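Ribulose bisphosphate carboxylase (Pyrococcus horikoshii, PDB 2D69) probably catalyses the magnesium-dependent carboxylation of ribulose 1,5-bisphosphate to two molecules of 3-phosphoglycerate, in an archaeal pathway of AMP degradation. Local coordinates at residues Pro159-Lys162 and Met163-Val167; Glu189-Thr192 and Ser193-Phe196. All coordinates share one frame; numbering follows the deposited sequence.

Interaction 1 (Pro159-Lys162 and Met163-Val167); sequences PKPK and MGWSV. With SO4 (sulfate ion), chain E.
Between P159 and W165 the chain turns back on itself through a cis peptide bond before P161, and the carbonyl of P161 meets the indole N-H of W165. NE1 of W165 donates to O of P161 at 2.7 Å; the bond is bent, 144° at the hydrogen, and the donor lies tilted 28° from the carbonyl plane. CG of W165 stands anti to its carbonyl carbon (chi1 -53°), which carries the indole back beside P159-P161, its edge turned to the carbonyls of K160 and P161. The O of K160 reaches the six-membered ring 3.4 Å from CZ2. Two prolines complete the seat: CB of P159 lies 3.8 Å from CZ2 of W165, and CD of P161 packs against the same CZ2 atom. Y170 meets the indole edge-to-face, and P62 of the second subunit packs on both P161 and W165. K160 sends NZ to a sulfate ion, 2.6 Å from O1 with a weak hydrogen bond to O3, while K162 turns its amine to E189 and D188. The sulfate, probably from the crystallisation liquor, is also hydrogen-bonded to G350 N, G373 N and Q370 NE2, all of residues predicted to bind substrate, consistent with a substrate phosphate position. The loop joins strand 154-157 to helix 167-179 in the alpha/beta barrel of Rubisco, and it brings K160, the predicted proton acceptor, and K162, predicted to bind substrate, to the active site.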
ATOM      1  N   PRO A 159     -33.006  -6.782 -24.643  1.00 20.59           N
ATOM      2  CA  PRO A 159     -34.108  -5.891 -24.993  1.00 20.57           C
ATOM      3  C   PRO A 159     -33.962  -5.324 -26.415  1.00 20.53           C
ATOM      4  O   PRO A 159     -32.875  -5.307 -27.005  1.00 19.47           O
ATOM      5  CB  PRO A 159     -34.033  -4.793 -23.930  1.00 20.62           C
ATOM      6  CG  PRO A 159     -33.339  -5.420 -22.787  1.00 19.51           C
ATOM      7  CD  PRO A 159     -32.305  -6.323 -23.430  1.00 21.10           C
ATOM      8  N   LYS A 160     -35.115  -4.960 -26.961  1.00 21.50           N
ATOM      9  CA  LYS A 160     -35.275  -4.321 -28.270  1.00 23.25           C
ATOM     10  C   LYS A 160     -35.969  -2.970 -28.061  1.00 23.02           C
ATOM     11  O   LYS A 160     -36.974  -2.931 -27.344  1.00 23.12           O
ATOM     12  CB  LYS A 160     -36.183  -5.182 -29.167  1.00 24.14           C
ATOM     13  CG  LYS A 160     -35.557  -6.504 -29.659  1.00 27.29           C
ATOM     14  CD  LYS A 160     -34.268  -6.307 -30.448  1.00 32.94           C
ATOM     15  CE  LYS A 160     -33.245  -7.462 -30.254  1.00 37.41           C
ATOM     16  NZ  LYS A 160     -33.631  -8.608 -31.179  1.00 39.67           N
ATOM     17  N   PRO A 161     -35.467  -1.868 -28.631  1.00 23.14           N
ATOM     18  CA  PRO A 161     -34.228  -1.813 -29.413  1.00 22.95           C
ATOM     19  C   PRO A 161     -33.018  -2.038 -28.522  1.00 23.73           C
ATOM     20  O   PRO A 161     -33.137  -2.053 -27.292  1.00 23.30           O
ATOM     21  CB  PRO A 161     -34.217  -0.396 -29.950  1.00 23.69           C
ATOM     22  CG  PRO A 161     -35.023   0.390 -28.966  1.00 23.75           C
ATOM     23  CD  PRO A 161     -36.101  -0.545 -28.523  1.00 23.63           C
ATOM     24  N   LYS A 162     -31.880  -2.259 -29.149  1.00 24.25           N
ATOM     25  CA  LYS A 162     -30.690  -2.686 -28.433  1.00 25.23           C
ATOM     26  C   LYS A 162     -29.878  -1.536 -27.794  1.00 24.52           C
ATOM     27  O   LYS A 162     -29.184  -1.750 -26.786  1.00 24.59           O
ATOM     28  CB  LYS A 162     -29.870  -3.610 -29.332  1.00 26.06           C
ATOM     29  CG  LYS A 162     -29.201  -2.989 -30.528  1.00 26.68           C
ATOM     30  CD  LYS A 162     -29.198  -4.009 -31.694  1.00 30.64           C
ATOM     31  CE  LYS A 162     -28.049  -3.815 -32.659  1.00 31.79           C
ATOM     32  NZ  LYS A 162     -26.858  -4.661 -32.316  1.00 32.84           N
ATOM     33  N   MET A 163     -30.070  -0.311 -28.297  1.00 23.36           N
ATOM     34  CA  MET A 163     -29.462   0.881 -27.696  1.00 22.44           C
ATOM     35  C   MET A 163     -30.475   1.969 -27.347  1.00 21.01           C
ATOM     36  O   MET A 163     -31.579   1.958 -27.860  1.00 19.73           O
ATOM     37  CB  MET A 163     -28.417   1.434 -28.675  1.00 22.70           C
ATOM     38  CG  MET A 163     -27.432   0.357 -29.152  1.00 24.10           C
ATOM     39  SD  MET A 163     -26.000   0.199 -28.049  1.00 29.71           S
ATOM     40  CE  MET A 163     -24.922   1.422 -28.946  1.00 27.09           C
ATOM     41  N   GLY A 164     -30.084   2.890 -26.464  1.00 19.91           N
ATOM     42  CA  GLY A 164     -30.767   4.147 -26.237  1.00 19.67           C
ATOM     43  C   GLY A 164     -31.431   4.246 -24.895  1.00 19.96           C
ATOM     44  O   GLY A 164     -31.954   5.283 -24.504  1.00 21.46           O
ATOM     45  N   TRP A 165     -31.490   3.144 -24.189  1.00 19.98           N
ATOM     46  CA  TRP A 165     -32.148   3.103 -22.878  1.00 18.63           C
ATOM     47  C   TRP A 165     -31.417   3.896 -21.764  1.00 18.57           C
ATOM     48  O   TRP A 165     -30.199   3.732 -21.561  1.00 16.59           O
ATOM     49  CB  TRP A 165     -32.185   1.652 -22.387  1.00 19.15           C
ATOM     50  CG  TRP A 165     -32.776   0.652 -23.328  1.00 18.22           C
ATOM     51  CD1 TRP A 165     -32.121  -0.050 -24.256  1.00 19.12           C
ATOM     52  CD2 TRP A 165     -34.136   0.219 -23.372  1.00 17.52           C
ATOM     53  NE1 TRP A 165     -32.975  -0.897 -24.908  1.00 18.09           N
ATOM     54  CE2 TRP A 165     -34.232  -0.743 -24.392  1.00 19.86           C
ATOM     55  CE3 TRP A 165     -35.275   0.560 -22.671  1.00 19.55           C
ATOM     56  CZ2 TRP A 165     -35.417  -1.375 -24.725  1.00 16.40           C
ATOM     57  CZ3 TRP A 165     -36.479  -0.094 -22.982  1.00 20.05           C
ATOM     58  CH2 TRP A 165     -36.530  -1.042 -24.005  1.00 18.77           C
ATOM     59  N   SER A 166     -32.186   4.688 -21.018  1.00 18.33           N
ATOM     60  CA  SER A 166     -31.786   5.196 -19.710  1.00 18.32           C
ATOM     61  C   SER A 166     -31.831   4.099 -18.641  1.00 18.27           C
ATOM     62  O   SER A 166     -32.467   3.059 -18.787  1.00 16.46           O
ATOM     63  CB  SER A 166     -32.713   6.341 -19.250  1.00 18.16           C
ATOM     64  OG  SER A 166     -33.916   5.833 -18.709  1.00 18.18           O
ATOM     65  N   VAL A 167     -31.163   4.382 -17.544  1.00 17.98           N
ATOM     66  CA  VAL A 167     -31.046   3.430 -16.467  1.00 18.00           C
ATOM     67  C   VAL A 167     -32.442   3.061 -16.014  1.00 17.63           C
ATOM     68  O   VAL A 167     -32.751   1.880 -15.854  1.00 18.17           O
ATOM     69  CB  VAL A 167     -30.142   4.002 -15.325  1.00 17.82           C
ATOM     70  CG1 VAL A 167     -30.167   3.152 -14.145  1.00 20.19           C
ATOM     71  CG2 VAL A 167     -28.677   4.141 -15.867  1.00 18.62           C
TER
HETATM   72  S   SO4 E1001     -33.299 -11.986 -31.936  1.00 50.97           S
HETATM   73  O1  SO4 E1001     -34.292 -10.958 -32.201  1.00 55.49           O
HETATM   74  O2  SO4 E1001     -33.012 -12.736 -33.135  1.00 53.66           O
HETATM   75  O3  SO4 E1001     -32.091 -11.300 -31.520  1.00 57.41           O
HETATM   76  O4  SO4 E1001     -33.749 -12.845 -30.855  1.00 54.54           O

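Interaction 2 (Glu189-Thr192 and Ser193-Phe196); sequences ENFT and SFPF
N190 and F191 receive the ring of F194, which folds back along the loop so that its far end reaches the backbone of the first segment. E189, a predicted magnesium ligand, opens the segment, its backbone O hydrogen-bonded to S103 OG of the second subunit. At N190 the contact is made by the backbone: its O lies near the plane of the F194 ring, at the edge, 3.5 Å from CZ. F191 comes next, with CG anti to the backbone N (chi1 -174°), a torsion that sets CD2 at the edge of the F194 ring. CD2 of F191 is 3.6 Å from CE1 of F194; the ring centroids are 5.6 Å apart and the planes inclined by 48°, an oblique pairing. Y170 stacks on the F191 ring, tying this side of the loop to helix 167-179. T192 adds its backbone N, 3.5 Å from CE1 of F194, while its OG1 is hydrogen-bonded to E94 of the second subunit and its O to R202. In the second segment, the OG of S193 accepts from the backbone N of F199. CB of F194 lies 3.7 Å above one face of the F196 ring, toward its rim, and L92 of the second subunit packs on F194. An alanine in place of F194 would probably leave CD2 of F191 and the backbone around N190 and T192 without their aromatic neighbour, opening a gap beside the subunit boundary. The loop leaves the C-terminal end of strand 184-186, the end of the barrel where active sites of alpha/beta barrels lie; it carries the predicted metal ligand E189 at its start, and in this protein its later part is packed by phenylalanines.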
ATOM      1  N   GLU A 189     -24.202  -6.390 -27.459  1.00 19.32           N
ATOM      2  CA  GLU A 189     -22.760  -6.297 -27.620  1.00 20.58           C
ATOM      3  C   GLU A 189     -22.232  -4.872 -27.784  1.00 19.73           C
ATOM      4  O   GLU A 189     -21.086  -4.593 -27.476  1.00 20.29           O
ATOM      5  CB  GLU A 189     -22.300  -7.200 -28.781  1.00 21.86           C
ATOM      6  CG  GLU A 189     -22.583  -6.709 -30.211  1.00 26.20           C
ATOM      7  CD  GLU A 189     -23.998  -6.966 -30.724  1.00 33.06           C
ATOM      8  OE1 GLU A 189     -24.321  -6.458 -31.846  1.00 38.10           O
ATOM      9  OE2 GLU A 189     -24.801  -7.629 -30.009  1.00 34.80           O
ATOM     10  N   ASN A 190     -23.064  -3.989 -28.280  1.00 18.87           N
ATOM     11  CA  ASN A 190     -22.736  -2.554 -28.395  1.00 19.24           C
ATOM     12  C   ASN A 190     -22.995  -1.734 -27.133  1.00 16.72           C
ATOM     13  O   ASN A 190     -22.526  -0.624 -27.032  1.00 16.92           O
ATOM     14  CB  ASN A 190     -23.607  -1.915 -29.510  1.00 19.80           C
ATOM     15  CG  ASN A 190     -23.421  -2.598 -30.837  1.00 22.26           C
ATOM     16  OD1 ASN A 190     -22.454  -3.347 -31.019  1.00 31.05           O
ATOM     17  ND2 ASN A 190     -24.315  -2.334 -31.778  1.00 27.55           N
ATOM     18  N   PHE A 191     -23.784  -2.261 -26.213  1.00 15.65           N
ATOM     19  CA  PHE A 191     -24.309  -1.485 -25.096  1.00 14.53           C
ATOM     20  C   PHE A 191     -23.403  -1.593 -23.882  1.00 14.38           C
ATOM     21  O   PHE A 191     -23.466  -2.561 -23.142  1.00 14.52           O
ATOM     22  CB  PHE A 191     -25.696  -2.008 -24.785  1.00 14.90           C
ATOM     23  CG  PHE A 191     -26.443  -1.226 -23.752  1.00 16.11           C
ATOM     24  CD1 PHE A 191     -26.595  -1.727 -22.468  1.00 19.55           C
ATOM     25  CD2 PHE A 191     -27.094  -0.069 -24.097  1.00 18.25           C
ATOM     26  CE1 PHE A 191     -27.355  -1.026 -21.516  1.00 20.89           C
ATOM     27  CE2 PHE A 191     -27.851   0.651 -23.151  1.00 20.04           C
ATOM     28  CZ  PHE A 191     -27.967   0.172 -21.859  1.00 19.54           C
ATOM     29  N   THR A 192     -22.526  -0.600 -23.689  1.00 14.44           N
ATOM     30  CA  THR A 192     -21.539  -0.641 -22.596  1.00 13.76           C
ATOM     31  C   THR A 192     -21.848   0.385 -21.517  1.00 13.52           C
ATOM     32  O   THR A 192     -22.450   0.068 -20.475  1.00 14.77           O
ATOM     33  CB  THR A 192     -20.150  -0.455 -23.163  1.00 12.57           C
ATOM     34  OG1 THR A 192     -20.091   0.690 -24.046  1.00 12.31           O
ATOM     35  CG2 THR A 192     -19.769  -1.668 -24.023  1.00 13.04           C
ATOM     36  N   SER A 193     -21.492   1.623 -21.815  1.00 13.41           N
ATOM     37  CA  SER A 193     -21.618   2.718 -20.892  1.00 13.55           C
ATOM     38  C   SER A 193     -21.775   3.986 -21.682  1.00 13.35           C
ATOM     39  O   SER A 193     -20.974   4.236 -22.551  1.00 12.32           O
ATOM     40  CB  SER A 193     -20.420   2.867 -19.942  1.00 13.58           C
ATOM     41  OG  SER A 193     -20.845   3.673 -18.856  1.00 12.93           O
ATOM     42  N   PHE A 194     -22.843   4.747 -21.378  1.00 12.03           N
ATOM     43  CA  PHE A 194     -23.138   6.009 -22.025  1.00 12.83           C
ATOM     44  C   PHE A 194     -23.503   7.084 -21.000  1.00 13.85           C
ATOM     45  O   PHE A 194     -23.919   6.737 -19.824  1.00 13.11           O
ATOM     46  CB  PHE A 194     -24.278   5.781 -23.035  1.00 13.21           C
ATOM     47  CG  PHE A 194     -24.054   4.589 -23.943  1.00 14.56           C
ATOM     48  CD1 PHE A 194     -24.640   3.365 -23.660  1.00 20.74           C
ATOM     49  CD2 PHE A 194     -23.252   4.696 -25.053  1.00 17.19           C
ATOM     50  CE1 PHE A 194     -24.408   2.267 -24.497  1.00 21.92           C
ATOM     51  CE2 PHE A 194     -22.999   3.607 -25.858  1.00 21.86           C
ATOM     52  CZ  PHE A 194     -23.587   2.388 -25.575  1.00 21.91           C
ATOM     53  N   PRO A 195     -23.513   8.354 -21.419  1.00 13.96           N
ATOM     54  CA  PRO A 195     -23.938   9.450 -20.524  1.00 14.30           C
ATOM     55  C   PRO A 195     -25.296   9.230 -19.907  1.00 15.14           C
ATOM     56  O   PRO A 195     -25.466   9.482 -18.672  1.00 15.99           O
ATOM     57  CB  PRO A 195     -23.987  10.681 -21.446  1.00 15.00           C
ATOM     58  CG  PRO A 195     -23.121  10.353 -22.601  1.00 13.77           C
ATOM     59  CD  PRO A 195     -23.170   8.870 -22.768  1.00 14.68           C
ATOM     60  N   PHE A 196     -26.209   8.676 -20.715  1.00 13.77           N
ATOM     61  CA  PHE A 196     -27.605   8.439 -20.303  1.00 13.30           C
ATOM     62  C   PHE A 196     -27.764   7.057 -19.639  1.00 13.77           C
ATOM     63  O   PHE A 196     -28.808   6.736 -19.119  1.00 11.92           O
ATOM     64  CB  PHE A 196     -28.591   8.596 -21.498  1.00 11.66           C
ATOM     65  CG  PHE A 196     -28.192   7.830 -22.710  1.00 12.97           C
ATOM     66  CD1 PHE A 196     -28.520   6.495 -22.840  1.00 13.02           C
ATOM     67  CD2 PHE A 196     -27.443   8.446 -23.710  1.00 11.54           C
ATOM     68  CE1 PHE A 196     -28.096   5.764 -23.964  1.00 13.52           C
ATOM     69  CE2 PHE A 196     -27.026   7.744 -24.834  1.00 15.18           C
ATOM     70  CZ  PHE A 196     -27.341   6.403 -24.970  1.00 17.16           C
TER

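In the fold
Interactions 1 and 2 occupy successive strand-to-helix loops of the same barrel, their centres about 9 Å apart, and they touch directly. NZ of K162 forms a salt bridge with OE1 of E189 at 3.1 Å, SD of M163 packs on CB of N190, and O of W165 meets the F196 ring. Both contacts are buried and both abut the second subunit; P195 and F196 also touch a third. Their chemistry differs: interaction 1 rests on an indole N-H to carbonyl bond among prolines and contributes two lysines, whereas interaction 2 is mainly aromatic and offers a carboxylate. The same tyrosine, Y170, joins both contacts to helix 167-179.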